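Local coordinates for conserved hypothetical protein NMB0706 (Neisseria meningitidis, PDB 1RV9) that is of unknown function but belongs to the multi-copper polyphenol oxidoreductase (laccase) sequence family, which suggests an enzymatic role, at residues 15-23 with 30-38. Residues are numbered along the deposited sequence; the frame is centred on the assembly and turned at random.
Sequences KNFLTADWP and TLITTRNGG
L18 and I32 pair as an antiparallel hydrogen-bonded couple: I32 N gives a nearly straight bond to L18 O (2.8 Å, 171°) from above the carbonyl plane, and L18 N returns one to I32 O (3.0 Å). Their side chains share one face of the sheet, CB of L18 lying 4.0 Å from CB of I32, while CG of L18 meets T34 CG2. On the other face, where F17 and T33 form the neighbouring non-hydrogen-bonded pair, L31 CD1 packs against F17 CB (3.7 Å) and the T33 methyl approaches the edge of the phenyl ring.

T34 OG1 donates to N16 O (2.7 Å) and accepts from N36 N in an ST turn, tying the turn to N16. A water accepts from T34 N and lies beside N16 O and N36 O. The N16 side chain crosses that of N36 at about a right angle, its ND2 3.5 Å from N36 CB and its OD1 3.3 Å from G37 CA. At the other end T30 OG1, placed between its backbone N and carbonyl carbon (chi1 60°), accepts from A20 N at 2.9 Å; this torsion turns CG2 toward W22 CZ2. A20 CB lies over the rim of one indole face, and W22 NE1 binds a second water.

Strand 28-33 also pairs antiparallel with strand 248-254, T33 OG1 bonding to A249 N, and helix 57-71 covers L31. The arrangement is a short beta hairpin whose first strand, 17-18, is an outermost strand of a mixed five-stranded sheet.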
loop_
_atom_site.group_PDB
_atom_site.type_symbol
_atom_site.label_atom_id
_atom_site.label_comp_id
_atom_site.label_asym_id
_atom_site.label_seq_id
_atom_site.Cartn_x
_atom_site.Cartn_y
_atom_site.Cartn_z
ATOM N N LYS A 15 0.360 7.010 19.965
ATOM C CA LYS A 15 1.509 6.602 19.105
ATOM C C LYS A 15 1.309 7.057 17.661
ATOM O O LYS A 15 0.198 7.010 17.128
ATOM C CB LYS A 15 1.683 5.083 19.148
ATOM C CG LYS A 15 2.837 4.565 18.303
ATOM C CD LYS A 15 2.971 3.052 18.420
ATOM C CE LYS A 15 3.291 2.629 19.845
ATOM N NZ LYS A 15 3.324 1.146 19.987
ATOM N N ASN A 16 2.396 7.494 17.037
ATOM C CA ASN A 16 2.370 7.972 15.659
ATOM C C ASN A 16 2.543 6.833 14.667
ATOM O O ASN A 16 2.452 7.034 13.458
ATOM C CB ASN A 16 3.488 8.990 15.450
ATOM C CG ASN A 16 3.318 10.221 16.310
ATOM O OD1 ASN A 16 4.290 10.895 16.644
ATOM N ND2 ASN A 16 2.077 10.528 16.665
ATOM N N PHE A 17 2.797 5.638 15.183
ATOM C CA PHE A 17 2.996 4.478 14.331
ATOM C C PHE A 17 2.001 3.380 14.649
ATOM O O PHE A 17 1.653 3.148 15.807
ATOM C CB PHE A 17 4.421 3.947 14.498
ATOM C CG PHE A 17 5.476 4.940 14.123
ATOM C CD1 PHE A 17 5.674 5.290 12.792
ATOM C CD2 PHE A 17 6.250 5.552 15.102
ATOM C CE1 PHE A 17 6.627 6.238 12.439
ATOM C CE2 PHE A 17 7.207 6.503 14.759
ATOM C CZ PHE A 17 7.394 6.846 13.425
ATOM N N LEU A 18 1.536 2.709 13.605
ATOM C CA LEU A 18 0.589 1.622 13.762
ATOM C C LEU A 18 1.241 0.369 13.208
ATOM O O LEU A 18 2.291 0.438 12.568
ATOM C CB LEU A 18 -0.688 1.919 12.977
ATOM C CG LEU A 18 -1.349 3.276 13.220
ATOM C CD1 LEU A 18 -2.532 3.435 12.281
ATOM C CD2 LEU A 18 -1.787 3.381 14.671
ATOM N N THR A 19 0.626 -0.776 13.475
ATOM C CA THR A 19 1.122 -2.049 12.973
ATOM C C THR A 19 -0.086 -2.812 12.467
ATOM O O THR A 19 -1.216 -2.557 12.892
ATOM C CB THR A 19 1.831 -2.883 14.063
ATOM O OG1 THR A 19 0.912 -3.179 15.120
ATOM C CG2 THR A 19 3.024 -2.123 14.620
ATOM N N ALA A 20 0.148 -3.741 11.552
ATOM C CA ALA A 20 -0.935 -4.522 10.982
ATOM C C ALA A 20 -1.558 -5.478 11.985
ATOM O O ALA A 20 -0.854 -6.163 12.728
ATOM C CB ALA A 20 -0.432 -5.302 9.777
ATOM N N ASP A 21 -2.886 -5.506 12.007
ATOM C CA ASP A 21 -3.604 -6.414 12.884
ATOM C C ASP A 21 -3.936 -7.641 12.052
ATOM O O ASP A 21 -4.926 -7.667 11.319
ATOM C CB ASP A 21 -4.888 -5.771 13.414
ATOM C CG ASP A 21 -5.761 -6.758 14.176
ATOM O OD1 ASP A 21 -5.212 -7.732 14.737
ATOM O OD2 ASP A 21 -6.993 -6.552 14.222
ATOM N N TRP A 22 -3.074 -8.645 12.144
ATOM C CA TRP A 22 -3.257 -9.887 11.417
ATOM C C TRP A 22 -2.482 -10.996 12.119
ATOM O O TRP A 22 -1.589 -10.724 12.920
ATOM C CB TRP A 22 -2.814 -9.725 9.955
ATOM C CG TRP A 22 -1.367 -9.346 9.712
ATOM C CD1 TRP A 22 -0.456 -8.873 10.621
ATOM C CD2 TRP A 22 -0.694 -9.373 8.448
ATOM N NE1 TRP A 22 0.743 -8.607 9.995
ATOM C CE2 TRP A 22 0.624 -8.906 8.662
ATOM C CE3 TRP A 22 -1.077 -9.752 7.153
ATOM C CZ2 TRP A 22 1.559 -8.800 7.626
ATOM C CZ3 TRP A 22 -0.150 -9.650 6.123
ATOM C CH2 TRP A 22 1.156 -9.179 6.367
ATOM N N PRO A 23 -2.833 -12.260 11.845
ATOM C CA PRO A 23 -2.153 -13.398 12.473
ATOM C C PRO A 23 -0.781 -13.739 11.901
ATOM O O PRO A 23 -0.403 -14.909 11.841
ATOM C CB PRO A 23 -3.156 -14.534 12.293
ATOM C CG PRO A 23 -3.800 -14.198 10.987
ATOM C CD PRO A 23 -4.025 -12.705 11.101
ATOM N N THR A 30 5.654 -5.226 10.802
ATOM C CA THR A 30 5.036 -4.235 9.937
ATOM C C THR A 30 5.031 -2.867 10.602
ATOM O O THR A 30 5.082 -2.745 11.826
ATOM C CB THR A 30 3.567 -4.588 9.582
ATOM O OG1 THR A 30 2.783 -4.665 10.779
ATOM C CG2 THR A 30 3.495 -5.903 8.835
ATOM N N LEU A 31 4.980 -1.837 9.773
ATOM C CA LEU A 31 4.921 -0.476 10.272
ATOM C C LEU A 31 4.010 0.273 9.319
ATOM O O LEU A 31 4.317 0.412 8.133
ATOM C CB LEU A 31 6.307 0.174 10.295
ATOM C CG LEU A 31 6.349 1.547 10.976
ATOM C CD1 LEU A 31 6.133 1.368 12.471
ATOM C CD2 LEU A 31 7.686 2.227 10.718
ATOM N N ILE A 32 2.872 0.716 9.838
ATOM C CA ILE A 32 1.903 1.476 9.064
ATOM C C ILE A 32 2.036 2.884 9.617
ATOM O O ILE A 32 1.513 3.181 10.687
ATOM C CB ILE A 32 0.470 0.956 9.305
ATOM C CG1 ILE A 32 0.387 -0.530 8.936
ATOM C CG2 ILE A 32 -0.532 1.781 8.502
ATOM C CD1 ILE A 32 0.740 -0.838 7.492
ATOM N N THR A 33 2.750 3.750 8.908
ATOM C CA THR A 33 2.946 5.102 9.408
ATOM C C THR A 33 1.715 5.979 9.254
ATOM O O THR A 33 0.838 5.715 8.428
ATOM C CB THR A 33 4.148 5.801 8.721
ATOM O OG1 THR A 33 3.796 6.174 7.384
ATOM C CG2 THR A 33 5.350 4.865 8.676
ATOM N N THR A 34 1.642 7.008 10.090
ATOM C CA THR A 34 0.546 7.961 10.037
ATOM C C THR A 34 1.201 9.267 9.620
ATOM O O THR A 34 2.417 9.320 9.429
ATOM C CB THR A 34 -0.135 8.146 11.411
ATOM O OG1 THR A 34 0.785 8.755 12.325
ATOM C CG2 THR A 34 -0.588 6.802 11.969
ATOM N N ARG A 35 0.409 10.321 9.479
ATOM C CA ARG A 35 0.958 11.603 9.063
ATOM C C ARG A 35 1.715 12.295 10.191
ATOM O O ARG A 35 2.391 13.300 9.973
ATOM C CB ARG A 35 -0.165 12.516 8.556
ATOM C CG ARG A 35 -1.125 12.987 9.634
ATOM C CD ARG A 35 -2.202 13.881 9.041
ATOM N NE ARG A 35 -1.615 15.013 8.335
ATOM C CZ ARG A 35 -2.308 15.897 7.623
ATOM N NH1 ARG A 35 -3.627 15.786 7.520
ATOM N NH2 ARG A 35 -1.677 16.888 7.007
ATOM N N ASN A 36 1.627 11.736 11.390
ATOM C CA ASN A 36 2.274 12.340 12.545
ATOM C C ASN A 36 3.638 11.778 12.928
ATOM O O ASN A 36 3.968 10.631 12.614
ATOM C CB ASN A 36 1.320 12.261 13.731
ATOM C CG ASN A 36 -0.048 12.810 13.394
ATOM O OD1 ASN A 36 -0.175 13.958 12.980
ATOM N ND2 ASN A 36 -1.079 11.988 13.555
ATOM N N GLY A 37 4.428 12.610 13.603
ATOM C CA GLY A 37 5.751 12.206 14.045
ATOM C C GLY A 37 6.900 12.710 13.192
ATOM O O GLY A 37 8.054 12.346 13.432
ATOM N N GLY A 38 6.598 13.555 12.208
ATOM C CA GLY A 38 7.637 14.064 11.331
ATOM C C GLY A 38 8.012 15.521 11.525
ATOM O O GLY A 38 7.653 16.132 12.531
HETATM O O HOH W 1 3.939 7.869 11.620
HETATM O O HOH W 2 3.064 -7.847 11.600
#